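Long-range contacts in ferric iron-binding protein HitA (Pseudomonas aeruginosa PAO1, PDB 6IWF), which binds ferric iron, probably as a periplasmic solute-binding protein for its import, and has been linked to gallium internalization: residues T100-V105 against N194-Y199; R104-N109 against H213-Q218; A222-S227 against A280-P285; A262-R267 against P274-F279. All coordinates share one frame; numbering follows the deposited sequence.

Contact 1 (T100-V105 against N194-Y199)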
loop_
_atom_site.group_PDB
_atom_site.type_symbol
_atom_site.label_atom_id
_atom_site.label_comp_id
_atom_site.label_asym_id
_atom_site.label_seq_id
_atom_site.Cartn_x
_atom_site.Cartn_y
_atom_site.Cartn_z
ATOM N N THR A 100 -6.828 -1.926 4.782
ATOM C CA THR A 100 -5.849 -1.395 5.722
ATOM C C THR A 100 -5.237 -0.140 5.126
ATOM O O THR A 100 -5.333 0.108 3.926
ATOM C CB THR A 100 -4.711 -2.373 6.040
ATOM O OG1 THR A 100 -3.932 -2.599 4.858
ATOM C CG2 THR A 100 -5.243 -3.712 6.597
ATOM N N ALA A 101 -4.608 0.657 5.986
ATOM C CA ALA A 101 -3.831 1.811 5.557
ATOM C C ALA A 101 -2.404 1.669 6.070
ATOM O O ALA A 101 -2.152 1.015 7.080
ATOM C CB ALA A 101 -4.428 3.143 6.068
ATOM N N ARG A 102 -1.464 2.267 5.348
ATOM C CA ARG A 102 -0.062 2.252 5.743
ATOM C C ARG A 102 0.498 3.649 5.535
ATOM O O ARG A 102 -0.129 4.492 4.888
ATOM C CB ARG A 102 0.745 1.283 4.893
ATOM C CG ARG A 102 0.874 1.890 3.527
ATOM C CD ARG A 102 0.828 0.935 2.425
ATOM N NE ARG A 102 -0.339 0.072 2.451
ATOM C CZ ARG A 102 -0.398 -1.025 1.712
ATOM N NH1 ARG A 102 -1.456 -1.803 1.748
ATOM N NH2 ARG A 102 0.638 -1.334 0.936
ATOM N N THR A 103 1.719 3.878 6.014
ATOM C CA THR A 103 2.320 5.200 5.874
ATOM C C THR A 103 3.754 5.098 5.381
ATOM O O THR A 103 4.491 4.177 5.751
ATOM C CB THR A 103 2.266 5.993 7.218
ATOM O OG1 THR A 103 2.790 7.317 7.024
ATOM C CG2 THR A 103 3.040 5.300 8.341
ATOM N N ARG A 104 4.150 6.057 4.550
ATOM C CA ARG A 104 5.551 6.174 4.180
ATOM C C ARG A 104 6.357 6.667 5.372
ATOM O O ARG A 104 5.873 7.450 6.198
ATOM C CB ARG A 104 5.722 7.134 2.996
ATOM C CG ARG A 104 4.875 6.756 1.775
ATOM C CD ARG A 104 5.468 5.599 1.048
ATOM N NE ARG A 104 6.764 5.915 0.445
ATOM C CZ ARG A 104 7.491 4.995 -0.181
ATOM N NH1 ARG A 104 7.023 3.753 -0.266
ATOM N NH2 ARG A 104 8.656 5.302 -0.719
ATOM N N VAL A 105 7.592 6.189 5.466
ATOM C CA VAL A 105 8.513 6.563 6.532
ATOM C C VAL A 105 9.905 6.713 5.932
ATOM O O VAL A 105 10.131 6.438 4.748
ATOM C CB VAL A 105 8.532 5.529 7.677
ATOM C CG1 VAL A 105 7.159 5.427 8.316
ATOM C CG2 VAL A 105 8.992 4.168 7.162
ATOM N N ASN A 194 7.582 1.940 3.071
ATOM C CA ASN A 194 6.393 1.921 3.904
ATOM C C ASN A 194 6.719 1.352 5.278
ATOM O O ASN A 194 7.642 0.543 5.441
ATOM C CB ASN A 194 5.301 1.094 3.239
ATOM C CG ASN A 194 4.468 1.914 2.277
ATOM O OD1 ASN A 194 4.277 3.124 2.474
ATOM N ND2 ASN A 194 3.950 1.264 1.248
ATOM N N ASN A 195 5.925 1.760 6.269
ATOM C CA ASN A 195 6.289 1.477 7.656
ATOM C C ASN A 195 6.361 -0.016 7.943
ATOM O O ASN A 195 7.169 -0.445 8.778
ATOM C CB ASN A 195 5.276 2.141 8.594
ATOM C CG ASN A 195 3.926 1.472 8.539
ATOM O OD1 ASN A 195 3.200 1.578 7.545
ATOM N ND2 ASN A 195 3.581 0.750 9.604
ATOM N N TYR A 196 5.535 -0.828 7.271
ATOM C CA TYR A 196 5.353 -2.192 7.765
ATOM C C TYR A 196 6.567 -3.083 7.507
ATOM O O TYR A 196 6.696 -4.119 8.170
ATOM C CB TYR A 196 4.079 -2.806 7.166
ATOM C CG TYR A 196 4.032 -2.819 5.667
ATOM C CD1 TYR A 196 4.742 -3.774 4.947
ATOM C CD2 TYR A 196 3.272 -1.894 4.962
ATOM C CE1 TYR A 196 4.704 -3.802 3.563
ATOM C CE2 TYR A 196 3.231 -1.918 3.567
ATOM C CZ TYR A 196 3.957 -2.875 2.880
ATOM O OH TYR A 196 3.934 -2.921 1.496
ATOM N N TYR A 197 7.474 -2.695 6.595
ATOM C CA TYR A 197 8.664 -3.515 6.345
ATOM C C TYR A 197 9.573 -3.562 7.563
ATOM O O TYR A 197 10.204 -4.590 7.839
ATOM C CB TYR A 197 9.446 -2.977 5.150
ATOM C CG TYR A 197 8.746 -3.184 3.837
ATOM C CD1 TYR A 197 8.775 -4.424 3.204
ATOM C CD2 TYR A 197 8.061 -2.137 3.222
ATOM C CE1 TYR A 197 8.126 -4.621 1.999
ATOM C CE2 TYR A 197 7.414 -2.331 2.018
ATOM C CZ TYR A 197 7.450 -3.573 1.416
ATOM O OH TYR A 197 6.812 -3.768 0.212
ATOM N N TRP A 198 9.687 -2.449 8.280
ATOM C CA TRP A 198 10.478 -2.446 9.501
ATOM C C TRP A 198 9.912 -3.431 10.520
ATOM O O TRP A 198 10.666 -4.183 11.154
ATOM C CB TRP A 198 10.519 -1.028 10.071
ATOM C CG TRP A 198 11.416 -0.840 11.247
ATOM C CD1 TRP A 198 12.734 -0.473 11.233
ATOM C CD2 TRP A 198 11.049 -0.968 12.621
ATOM N NE1 TRP A 198 13.212 -0.378 12.518
ATOM C CE2 TRP A 198 12.198 -0.677 13.391
ATOM C CE3 TRP A 198 9.862 -1.307 13.279
ATOM C CZ2 TRP A 198 12.196 -0.717 14.784
ATOM C CZ3 TRP A 198 9.858 -1.349 14.670
ATOM C CH2 TRP A 198 11.022 -1.050 15.408
ATOM N N TYR A 199 8.583 -3.457 10.673
ATOM C CA TYR A 199 7.973 -4.348 11.657
ATOM C C TYR A 199 8.134 -5.815 11.268
ATOM O O TYR A 199 8.366 -6.667 12.136
ATOM C CB TYR A 199 6.499 -3.984 11.846
ATOM C CG TYR A 199 6.307 -2.684 12.579
ATOM C CD1 TYR A 199 6.293 -1.464 11.896
ATOM C CD2 TYR A 199 6.193 -2.659 13.968
ATOM C CE1 TYR A 199 6.131 -0.263 12.562
ATOM C CE2 TYR A 199 6.035 -1.466 14.642
ATOM C CZ TYR A 199 6.009 -0.272 13.943
ATOM O OH TYR A 199 5.843 0.905 14.630
HETATM O O HOH W 1 1.846 4.752 2.223
#

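Contact 2 (R104-N109 against H213-Q218)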
loop_
_atom_site.group_PDB
_atom_site.type_symbol
_atom_site.label_atom_id
_atom_site.label_comp_id
_atom_site.label_asym_id
_atom_site.label_seq_id
_atom_site.Cartn_x
_atom_site.Cartn_y
_atom_site.Cartn_z
ATOM N N ARG A 104 4.150 6.057 4.550
ATOM C CA ARG A 104 5.551 6.174 4.180
ATOM C C ARG A 104 6.357 6.667 5.372
ATOM O O ARG A 104 5.873 7.450 6.198
ATOM C CB ARG A 104 5.722 7.134 2.996
ATOM C CG ARG A 104 4.875 6.756 1.775
ATOM C CD ARG A 104 5.468 5.599 1.048
ATOM N NE ARG A 104 6.764 5.915 0.445
ATOM C CZ ARG A 104 7.491 4.995 -0.181
ATOM N NH1 ARG A 104 7.023 3.753 -0.266
ATOM N NH2 ARG A 104 8.656 5.302 -0.719
ATOM N N VAL A 105 7.592 6.189 5.466
ATOM C CA VAL A 105 8.513 6.563 6.532
ATOM C C VAL A 105 9.905 6.713 5.932
ATOM O O VAL A 105 10.131 6.438 4.748
ATOM C CB VAL A 105 8.532 5.529 7.677
ATOM C CG1 VAL A 105 7.159 5.427 8.316
ATOM C CG2 VAL A 105 8.992 4.168 7.162
ATOM N N LEU A 106 10.845 7.149 6.769
ATOM C CA LEU A 106 12.270 7.157 6.452
ATOM C C LEU A 106 12.952 6.209 7.442
ATOM O O LEU A 106 13.100 6.537 8.624
ATOM C CB LEU A 106 12.843 8.585 6.532
ATOM C CG LEU A 106 14.321 8.737 6.158
ATOM C CD1 LEU A 106 14.532 8.572 4.655
ATOM C CD2 LEU A 106 14.790 10.115 6.607
ATOM N N ALA A 107 13.345 5.020 6.992
ATOM C CA ALA A 107 14.129 4.146 7.863
ATOM C C ALA A 107 15.564 4.656 7.877
ATOM O O ALA A 107 16.068 5.123 6.853
ATOM C CB ALA A 107 14.074 2.697 7.385
ATOM N N TYR A 108 16.203 4.627 9.044
ATOM C CA TYR A 108 17.567 5.133 9.115
ATOM C C TYR A 108 18.363 4.340 10.140
ATOM O O TYR A 108 17.806 3.722 11.051
ATOM C CB TYR A 108 17.608 6.634 9.443
ATOM C CG TYR A 108 17.213 6.999 10.864
ATOM C CD1 TYR A 108 15.875 7.043 11.242
ATOM C CD2 TYR A 108 18.175 7.328 11.812
ATOM C CE1 TYR A 108 15.498 7.379 12.537
ATOM C CE2 TYR A 108 17.803 7.671 13.133
ATOM C CZ TYR A 108 16.466 7.687 13.478
ATOM O OH TYR A 108 16.068 8.019 14.765
ATOM N N ASN A 109 19.690 4.373 9.968
ATOM C CA ASN A 109 20.611 3.710 10.879
ATOM C C ASN A 109 21.181 4.751 11.825
ATOM O O ASN A 109 21.954 5.617 11.381
ATOM C CB ASN A 109 21.733 3.024 10.103
ATOM C CG ASN A 109 22.711 2.284 11.011
ATOM O OD1 ASN A 109 22.701 2.456 12.231
ATOM N ND2 ASN A 109 23.566 1.465 10.410
ATOM N N HIS A 213 11.903 7.101 11.089
ATOM C CA HIS A 213 11.629 8.519 11.190
ATOM C C HIS A 213 10.334 8.823 10.453
ATOM O O HIS A 213 10.143 8.381 9.318
ATOM C CB HIS A 213 12.774 9.329 10.592
ATOM C CG HIS A 213 12.522 10.801 10.607
ATOM N ND1 HIS A 213 12.500 11.534 11.773
ATOM C CD2 HIS A 213 12.242 11.667 9.606
ATOM C CE1 HIS A 213 12.238 12.798 11.489
ATOM N NE2 HIS A 213 12.082 12.906 10.180
ATOM N N TYR A 214 9.456 9.585 11.093
ATOM C CA TYR A 214 8.210 10.022 10.479
ATOM C C TYR A 214 8.346 11.494 10.123
ATOM O O TYR A 214 8.640 12.321 10.996
ATOM C CB TYR A 214 7.028 9.792 11.422
ATOM C CG TYR A 214 6.766 8.340 11.638
ATOM C CD1 TYR A 214 7.549 7.595 12.519
ATOM C CD2 TYR A 214 5.761 7.692 10.937
ATOM C CE1 TYR A 214 7.316 6.256 12.704
ATOM C CE2 TYR A 214 5.522 6.351 11.117
ATOM C CZ TYR A 214 6.300 5.639 11.993
ATOM O OH TYR A 214 6.058 4.299 12.154
ATOM N N PHE A 215 8.146 11.815 8.847
ATOM C CA PHE A 215 8.288 13.205 8.417
ATOM C C PHE A 215 7.219 14.090 9.050
ATOM O O PHE A 215 7.499 15.232 9.446
ATOM C CB PHE A 215 8.208 13.299 6.887
ATOM C CG PHE A 215 9.467 12.899 6.169
ATOM C CD1 PHE A 215 10.625 13.674 6.262
ATOM C CD2 PHE A 215 9.487 11.767 5.369
ATOM C CE1 PHE A 215 11.789 13.309 5.571
ATOM C CE2 PHE A 215 10.651 11.391 4.689
ATOM C CZ PHE A 215 11.790 12.169 4.781
ATOM N N GLY A 216 5.999 13.579 9.166
ATOM C CA GLY A 216 4.884 14.364 9.674
ATOM C C GLY A 216 4.670 15.663 8.924
ATOM O O GLY A 216 5.038 15.771 7.750
ATOM N N ASN A 217 4.055 16.650 9.592
ATOM C CA ASN A 217 3.967 18.038 9.115
ATOM C C ASN A 217 3.355 18.171 7.721
ATOM O O ASN A 217 3.645 19.132 7.000
ATOM C CB ASN A 217 5.340 18.710 9.155
ATOM C CG ASN A 217 5.237 20.212 9.267
ATOM O OD1 ASN A 217 4.408 20.733 10.017
ATOM N ND2 ASN A 217 6.078 20.924 8.516
ATOM N N GLN A 218 2.478 17.233 7.345
ATOM C CA GLN A 218 1.860 17.151 6.019
ATOM C C GLN A 218 2.898 17.101 4.916
ATOM O O GLN A 218 2.592 17.412 3.763
ATOM C CB GLN A 218 0.881 18.300 5.757
ATOM C CG GLN A 218 -0.322 18.251 6.644
ATOM C CD GLN A 218 -1.405 19.204 6.193
ATOM O OE1 GLN A 218 -1.230 19.984 5.248
ATOM N NE2 GLN A 218 -2.529 19.161 6.881
HETATM O O HOH W 2 6.797 9.876 7.301
#

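Contact 3 (A222-S227 against A280-P285)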
loop_
_atom_site.group_PDB
_atom_site.type_symbol
_atom_site.label_atom_id
_atom_site.label_comp_id
_atom_site.label_asym_id
_atom_site.label_seq_id
_atom_site.Cartn_x
_atom_site.Cartn_y
_atom_site.Cartn_z
ATOM N N ALA A 222 5.091 11.901 4.240
ATOM C CA ALA A 222 4.221 11.378 5.290
ATOM C C ALA A 222 2.928 10.789 4.716
ATOM O O ALA A 222 1.959 10.568 5.451
ATOM C CB ALA A 222 3.915 12.485 6.311
ATOM N N LEU A 223 2.924 10.503 3.414
ATOM C CA LEU A 223 1.754 10.007 2.704
ATOM C C LEU A 223 1.198 8.739 3.342
ATOM O O LEU A 223 1.944 7.809 3.662
ATOM C CB LEU A 223 2.141 9.728 1.255
ATOM C CG LEU A 223 1.043 9.192 0.349
ATOM C CD1 LEU A 223 -0.017 10.261 0.118
ATOM C CD2 LEU A 223 1.652 8.687 -1.000
ATOM N N VAL A 224 -0.122 8.706 3.508
ATOM C CA VAL A 224 -0.841 7.504 3.914
ATOM C C VAL A 224 -1.583 6.983 2.688
ATOM O O VAL A 224 -2.228 7.763 1.972
ATOM C CB VAL A 224 -1.799 7.806 5.080
ATOM C CG1 VAL A 224 -2.820 6.675 5.279
ATOM C CG2 VAL A 224 -0.995 8.072 6.346
ATOM N N THR A 225 -1.491 5.675 2.443
ATOM C CA THR A 225 -2.192 5.024 1.340
ATOM C C THR A 225 -2.967 3.815 1.856
ATOM O O THR A 225 -2.732 3.321 2.959
ATOM C CB THR A 225 -1.229 4.571 0.226
ATOM O OG1 THR A 225 -0.268 3.652 0.751
ATOM C CG2 THR A 225 -0.487 5.773 -0.370
ATOM N N VAL A 226 -3.903 3.319 1.048
ATOM C CA VAL A 226 -4.774 2.231 1.490
ATOM C C VAL A 226 -4.627 1.029 0.565
ATOM O O VAL A 226 -4.431 1.179 -0.649
ATOM C CB VAL A 226 -6.251 2.674 1.577
ATOM C CG1 VAL A 226 -6.385 4.019 2.311
ATOM C CG2 VAL A 226 -6.868 2.765 0.209
ATOM N N SER A 227 -4.690 -0.164 1.148
ATOM C CA SER A 227 -4.940 -1.380 0.396
ATOM C C SER A 227 -6.445 -1.578 0.311
ATOM O O SER A 227 -7.194 -1.109 1.163
ATOM C CB SER A 227 -4.313 -2.603 1.060
ATOM O OG SER A 227 -5.034 -2.955 2.225
ATOM N N ALA A 280 -3.501 9.015 14.562
ATOM C CA ALA A 280 -3.819 10.431 14.712
ATOM C C ALA A 280 -2.577 11.312 14.810
ATOM O O ALA A 280 -2.680 12.529 14.617
ATOM C CB ALA A 280 -4.706 10.635 15.944
ATOM N N GLU A 281 -1.408 10.741 15.093
ATOM C CA GLU A 281 -0.179 11.518 15.222
ATOM C C GLU A 281 0.597 11.652 13.920
ATOM O O GLU A 281 1.651 12.301 13.911
ATOM C CB GLU A 281 0.742 10.889 16.268
ATOM C CG GLU A 281 0.180 10.885 17.677
ATOM C CD GLU A 281 1.117 10.209 18.664
ATOM O OE1 GLU A 281 2.321 10.063 18.345
ATOM O OE2 GLU A 281 0.649 9.815 19.754
ATOM N N LEU A 282 0.124 11.044 12.830
ATOM C CA LEU A 282 0.937 10.974 11.620
ATOM C C LEU A 282 1.016 12.315 10.896
ATOM O O LEU A 282 2.029 12.595 10.240
ATOM C CB LEU A 282 0.384 9.901 10.687
ATOM C CG LEU A 282 0.642 8.466 11.154
ATOM C CD1 LEU A 282 -0.098 7.485 10.236
ATOM C CD2 LEU A 282 2.135 8.176 11.173
ATOM N N ASP A 283 -0.022 13.146 10.997
ATOM C CA ASP A 283 -0.089 14.427 10.299
ATOM C C ASP A 283 0.220 14.269 8.797
ATOM O O ASP A 283 1.083 14.951 8.263
ATOM C CB ASP A 283 0.872 15.426 10.935
ATOM C CG ASP A 283 0.514 16.914 10.644
ATOM O OD1 ASP A 283 -0.597 17.239 10.171
ATOM O OD2 ASP A 283 1.371 17.773 10.926
ATOM N N PRO A 284 -0.500 13.382 8.102
ATOM C CA PRO A 284 -0.204 13.147 6.680
ATOM C C PRO A 284 -0.748 14.264 5.811
ATOM O O PRO A 284 -1.649 15.022 6.218
ATOM C CB PRO A 284 -0.938 11.827 6.380
ATOM C CG PRO A 284 -2.123 11.863 7.306
ATOM C CD PRO A 284 -1.615 12.532 8.568
ATOM N N PRO A 285 -0.238 14.384 4.593
ATOM C CA PRO A 285 -0.850 15.298 3.626
ATOM C C PRO A 285 -2.307 14.924 3.393
ATOM O O PRO A 285 -2.717 13.773 3.564
ATOM C CB PRO A 285 0.002 15.098 2.359
ATOM C CG PRO A 285 0.642 13.746 2.535
ATOM C CD PRO A 285 0.823 13.546 3.997
HETATM O O HOH W 3 -1.957 11.109 3.004
#

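Contact 4 (A262-R267 against P274-F279)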
loop_
_atom_site.group_PDB
_atom_site.type_symbol
_atom_site.label_atom_id
_atom_site.label_comp_id
_atom_site.label_asym_id
_atom_site.label_seq_id
_atom_site.Cartn_x
_atom_site.Cartn_y
_atom_site.Cartn_z
ATOM N N ALA A 262 1.845 -5.068 9.768
ATOM C CA ALA A 262 1.678 -4.011 10.758
ATOM C C ALA A 262 1.144 -2.772 10.044
ATOM O O ALA A 262 1.879 -1.867 9.650
ATOM C CB ALA A 262 2.994 -3.739 11.472
ATOM N N GLU A 263 -0.171 -2.750 9.861
ATOM C CA GLU A 263 -0.850 -1.681 9.147
ATOM C C GLU A 263 -1.993 -1.173 10.014
ATOM O O GLU A 263 -2.233 -1.671 11.119
ATOM C CB GLU A 263 -1.334 -2.162 7.773
ATOM C CG GLU A 263 -0.159 -2.637 6.909
ATOM C CD GLU A 263 -0.501 -2.850 5.446
ATOM O OE1 GLU A 263 -0.012 -3.848 4.870
ATOM O OE2 GLU A 263 -1.224 -2.018 4.864
ATOM N N TYR A 264 -2.688 -0.171 9.511
ATOM C CA TYR A 264 -3.783 0.422 10.280
ATOM C C TYR A 264 -5.120 -0.094 9.779
ATOM O O TYR A 264 -5.400 -0.032 8.569
ATOM C CB TYR A 264 -3.745 1.939 10.168
ATOM C CG TYR A 264 -2.483 2.553 10.708
ATOM C CD1 TYR A 264 -2.392 2.925 12.048
ATOM C CD2 TYR A 264 -1.387 2.772 9.889
ATOM C CE1 TYR A 264 -1.225 3.495 12.550
ATOM C CE2 TYR A 264 -0.223 3.348 10.384
ATOM C CZ TYR A 264 -0.152 3.698 11.717
ATOM O OH TYR A 264 1.008 4.263 12.209
ATOM N N PRO A 265 -5.991 -0.588 10.654
ATOM C CA PRO A 265 -7.267 -1.139 10.183
ATOM C C PRO A 265 -8.195 -0.056 9.649
ATOM O O PRO A 265 -8.216 1.080 10.137
ATOM C CB PRO A 265 -7.854 -1.798 11.440
ATOM C CG PRO A 265 -7.218 -1.062 12.576
ATOM C CD PRO A 265 -5.827 -0.694 12.111
ATOM N N MET A 266 -8.986 -0.422 8.633
ATOM C CA MET A 266 -9.941 0.519 8.068
ATOM C C MET A 266 -11.341 0.368 8.649
ATOM O O MET A 266 -12.155 1.275 8.474
ATOM C CB MET A 266 -10.000 0.391 6.542
ATOM C CG MET A 266 -8.695 0.834 5.839
ATOM S SD MET A 266 -8.479 2.623 5.737
ATOM C CE MET A 266 -7.769 3.066 7.325
ATOM N N ARG A 267 -11.608 -0.729 9.354
ATOM C CA ARG A 267 -12.865 -0.903 10.071
ATOM C C ARG A 267 -12.994 0.177 11.132
ATOM O O ARG A 267 -12.109 0.329 11.984
ATOM C CB ARG A 267 -12.907 -2.289 10.711
ATOM C CG ARG A 267 -14.161 -2.558 11.532
ATOM C CD ARG A 267 -14.046 -3.877 12.273
ATOM N NE ARG A 267 -15.151 -4.057 13.217
ATOM C CZ ARG A 267 -16.392 -4.396 12.873
ATOM N NH1 ARG A 267 -16.705 -4.602 11.601
ATOM N NH2 ARG A 267 -17.329 -4.533 13.807
ATOM N N PRO A 274 -0.739 -1.357 19.176
ATOM C CA PRO A 274 -0.219 -0.194 19.916
ATOM C C PRO A 274 1.265 0.064 19.680
ATOM O O PRO A 274 1.761 1.127 20.079
ATOM C CB PRO A 274 -0.511 -0.540 21.389
ATOM C CG PRO A 274 -0.781 -2.020 21.416
ATOM C CD PRO A 274 -1.355 -2.368 20.052
ATOM N N ALA A 275 1.986 -0.861 19.048
ATOM C CA ALA A 275 3.391 -0.624 18.739
ATOM C C ALA A 275 3.572 0.267 17.519
ATOM O O ALA A 275 4.677 0.775 17.296
ATOM C CB ALA A 275 4.119 -1.948 18.512
ATOM N N LEU A 276 2.520 0.452 16.725
ATOM C CA LEU A 276 2.571 1.382 15.605
ATOM C C LEU A 276 2.495 2.814 16.107
ATOM O O LEU A 276 1.879 3.098 17.140
ATOM C CB LEU A 276 1.401 1.137 14.643
ATOM C CG LEU A 276 1.414 -0.108 13.772
ATOM C CD1 LEU A 276 0.099 -0.223 13.006
ATOM C CD2 LEU A 276 2.590 -0.045 12.817
ATOM N N LYS A 277 3.111 3.730 15.356
ATOM C CA LYS A 277 2.903 5.142 15.639
ATOM C C LYS A 277 1.407 5.436 15.565
ATOM O O LYS A 277 0.752 5.029 14.593
ATOM C CB LYS A 277 3.676 6.003 14.640
ATOM C CG LYS A 277 3.654 7.486 14.947
ATOM C CD LYS A 277 5.065 8.016 15.109
ATOM C CE LYS A 277 5.054 9.498 15.455
ATOM N NZ LYS A 277 4.322 10.285 14.421
ATOM N N PRO A 278 0.820 6.085 16.575
ATOM C CA PRO A 278 -0.632 6.314 16.555
ATOM C C PRO A 278 -1.068 7.053 15.297
ATOM O O PRO A 278 -0.459 8.054 14.899
ATOM C CB PRO A 278 -0.872 7.149 17.816
ATOM C CG PRO A 278 0.246 6.747 18.733
ATOM C CD PRO A 278 1.429 6.501 17.856
ATOM N N PHE A 279 -2.132 6.539 14.670
ATOM C CA PHE A 279 -2.586 7.073 13.385
ATOM C C PHE A 279 -2.872 8.569 13.471
ATOM O O PHE A 279 -2.500 9.331 12.573
ATOM C CB PHE A 279 -3.824 6.302 12.926
ATOM C CG PHE A 279 -4.220 6.567 11.501
ATOM C CD1 PHE A 279 -3.545 5.963 10.456
ATOM C CD2 PHE A 279 -5.275 7.422 11.213
ATOM C CE1 PHE A 279 -3.911 6.207 9.138
ATOM C CE2 PHE A 279 -5.645 7.678 9.907
ATOM C CZ PHE A 279 -4.962 7.058 8.865
HETATM O O HOH W 4 3.723 3.052 12.297
#

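Contact 1 (T100-V105 against N194-Y199)
R102 and T103 meet N194, N195 and Y196 where strand 97-108 of the periplasmic-binding-protein fold runs past the end of strand 190-194 and the start of helix 196-205, which carries iron-binding tyrosines Y196 and Y197. From CB outward, R102 follows these residues in turn. Its CB lies 3.6 Å from N195 OD1 and its CG packs on the N194 amide, while CD comes 3.4 Å from N194 ND2 and also sits at the rim of the Y196 ring, in its plane. The chain bends at its second and third torsions, and the guanidinium ends almost perpendicular to that ring (88°), with NH2 at 3.7 Å from Y196 OH. That approach is no hydrogen bond: R102 NH1 is tied by a salt bridge to E263, and Y196 OH is bonded to E60, another iron-binding residue. The arginine thus lies beside the iron-binding residues Y196 and E60 and may make their surroundings more positive.

The N194 amide is shared by two arginines: ND2 is turned toward R102 CD, and OD1 lies 3.1 Å from R104 CD. On the T103 backbone, N195 imitates a strand partner. Its own N gives a 2.9 Å hydrogen bond to T103 O, and a first torsion of 70° turns its side chain back so that OD1 can take the T103 N-H. V105 closes this end by laying CG1 against N195 CB. The bond from T103 N to N195 OD1 measures 3.1 Å and is nearly straight at 176°, although the donor stands above the plane of the amide carbonyl.

Contact 2 (R104-N109 against H213-Q218)
L106 and H213 form an antiparallel hydrogen-bonded pair, their CA atoms 5.0 Å apart. The two backbone bonds between them are short: L106 N to H213 O is 2.9 Å and H213 N to L106 O is 2.8 Å. The first lies in the carbonyl plane, whereas the second donor is tilted from it. Two residues further on, past the end of strand 211-213, a water stands in for a direct bond, giving a proton to R104 O and accepting one from F215 N.

L106 and H213 send their side chains to the same face of the sheet. F215 joins them there: with CG anti to its carbonyl carbon (chi1 -78°), its ring swings back until CE2 is 4.0 Å from L106 CB, and CZ nears L106 CD2. Beyond H213, the Y108 ring turns its edge toward L106 O and H213 N, and its CE1 is 3.9 Å from H213 CB; the hydroxyl goes on to R211. V105 and Y214 lie side by side and point the same way, with V105 CG1 only 3.4 Å from Y214 CE2, a tight apolar touch.

R102 and R104 bond to T225 and L223, then L106 and Y108 to H213 and R211, all along one edge of strand 97-108. V105 bonds to I193 of strand 190-194, which lies along the other edge here. The contact is a short antiparallel pairing with the long strand 97-108 in the mixed sheet of the periplasmic-binding-protein fold.

Contact 3 (A222-S227 against A280-P285)
V224 meets L282 nearly at a right angle and P284 obliquely, and a single methyl does the touching in both cases. The loop between strand 264-265 and helix 289-292 here packs on the start of strand 224-231 of the mixed sheet. CG1 of V224 stands anti to its backbone N (chi1 165°), which puts CG2 beside that N and facing the 280-285 segment. There CG2 is 4.0 Å from L282 CD1 and 3.8 Å from P284 CB, touching both, the two partners lying roughly at right angles about it. In L282, chi2 of 173° sets CD1 anti to CA and carries that methyl out to V224.

The two prolines then fold around A222. P284 CB approaches A222 O to 3.3 Å and P285 CD approaches the same oxygen to 3.5 Å, while P285 CD also packs 4.0 Å from A222 CB. L223 CB points away, yet CD1 lies near P285 CG. P285 in turn rests on L153 of helix 141-154, and the D283 backbone is bonded to that of Q218.

No direct hydrogen bond joins the two segments. A proline has no N-H to offer, and a water does the bridging instead: it accepts from V224 N at 3.1 Å and donates to P285 O at 2.8 Å. The chemistry is thus mainly apolar: residues 282-285 pack carbon against carbon and around one carbonyl, and between these two segments the polar link runs through a water molecule.

Contact 4 (A262-R267 against P274-F279)
Y264 and F279 come together through different first torsions: Y264 CG is anti to the carbonyl carbon (chi1 -61°), whereas F279 CG lies opposite the backbone N (chi1 -168°), turning both rings toward the other segment. The loop residues 274-279 thereby pack on short strand 264-265, an outer partner of strand 97-108 in the mixed sheet, and on the residues just before it. The result is an edge-to-face pair, F279 presenting its edge to a face of Y264, with centroids 5.0 Å apart and planes at 61°. F279 CD1 is the leading atom, 3.6 Å from Y264 CG.

L276 covers the opposite face of the tyrosine. Its CD1 makes a CH-pi contact 4.0 Å from the Y264 ring centroid, and the same methyl touches E263 O at 3.3 Å. The other methyl, CD2, turns to A262 and packs 4.0 Å from its CB. The Y264 ring is therefore sandwiched between a phenylalanine edge and a leucine methyl.

At the far end of the ring, Y264 OH gives a short hydrogen bond, 2.5 Å, to K277 O, arriving in the carbonyl plane on a lone pair. A water donates to the same Y264 OH from 3.0 Å and accepts from K277 N. E263 CB points away, and OE2 takes part in a hydrogen bond with T100 OG1.

Chemically, the tyrosine is held on both faces by apolar groups and at its hydroxyl by a direct and a water-mediated bond to one residue, K277, which should restrict both the tilt and the slide of the ring.

In the fold
All four contacts gather around the mixed sheet, their centres 9 to 16 Å apart. Strand 97-108 is common to contacts 1 and 2, which share R104 and V105, and it pairs with strand 224-231 of contact 3 and strand 264-265 of contact 4. Along the chain contacts 1 and 2 start from that strand; contact 3 opens later, and contact 4 lies within the span that contact 3 closes. Contacts 3 and 4 meet where L282 CD1 nears Y264 OH. Y214 packs on K277, joining contacts 2 and 4. Iron-binding Y196 and Y197 sit in contact 1, and the strands of contacts 2 to 4 are tied to its strand 97-108, consistent with the core of a two-lobed binding protein.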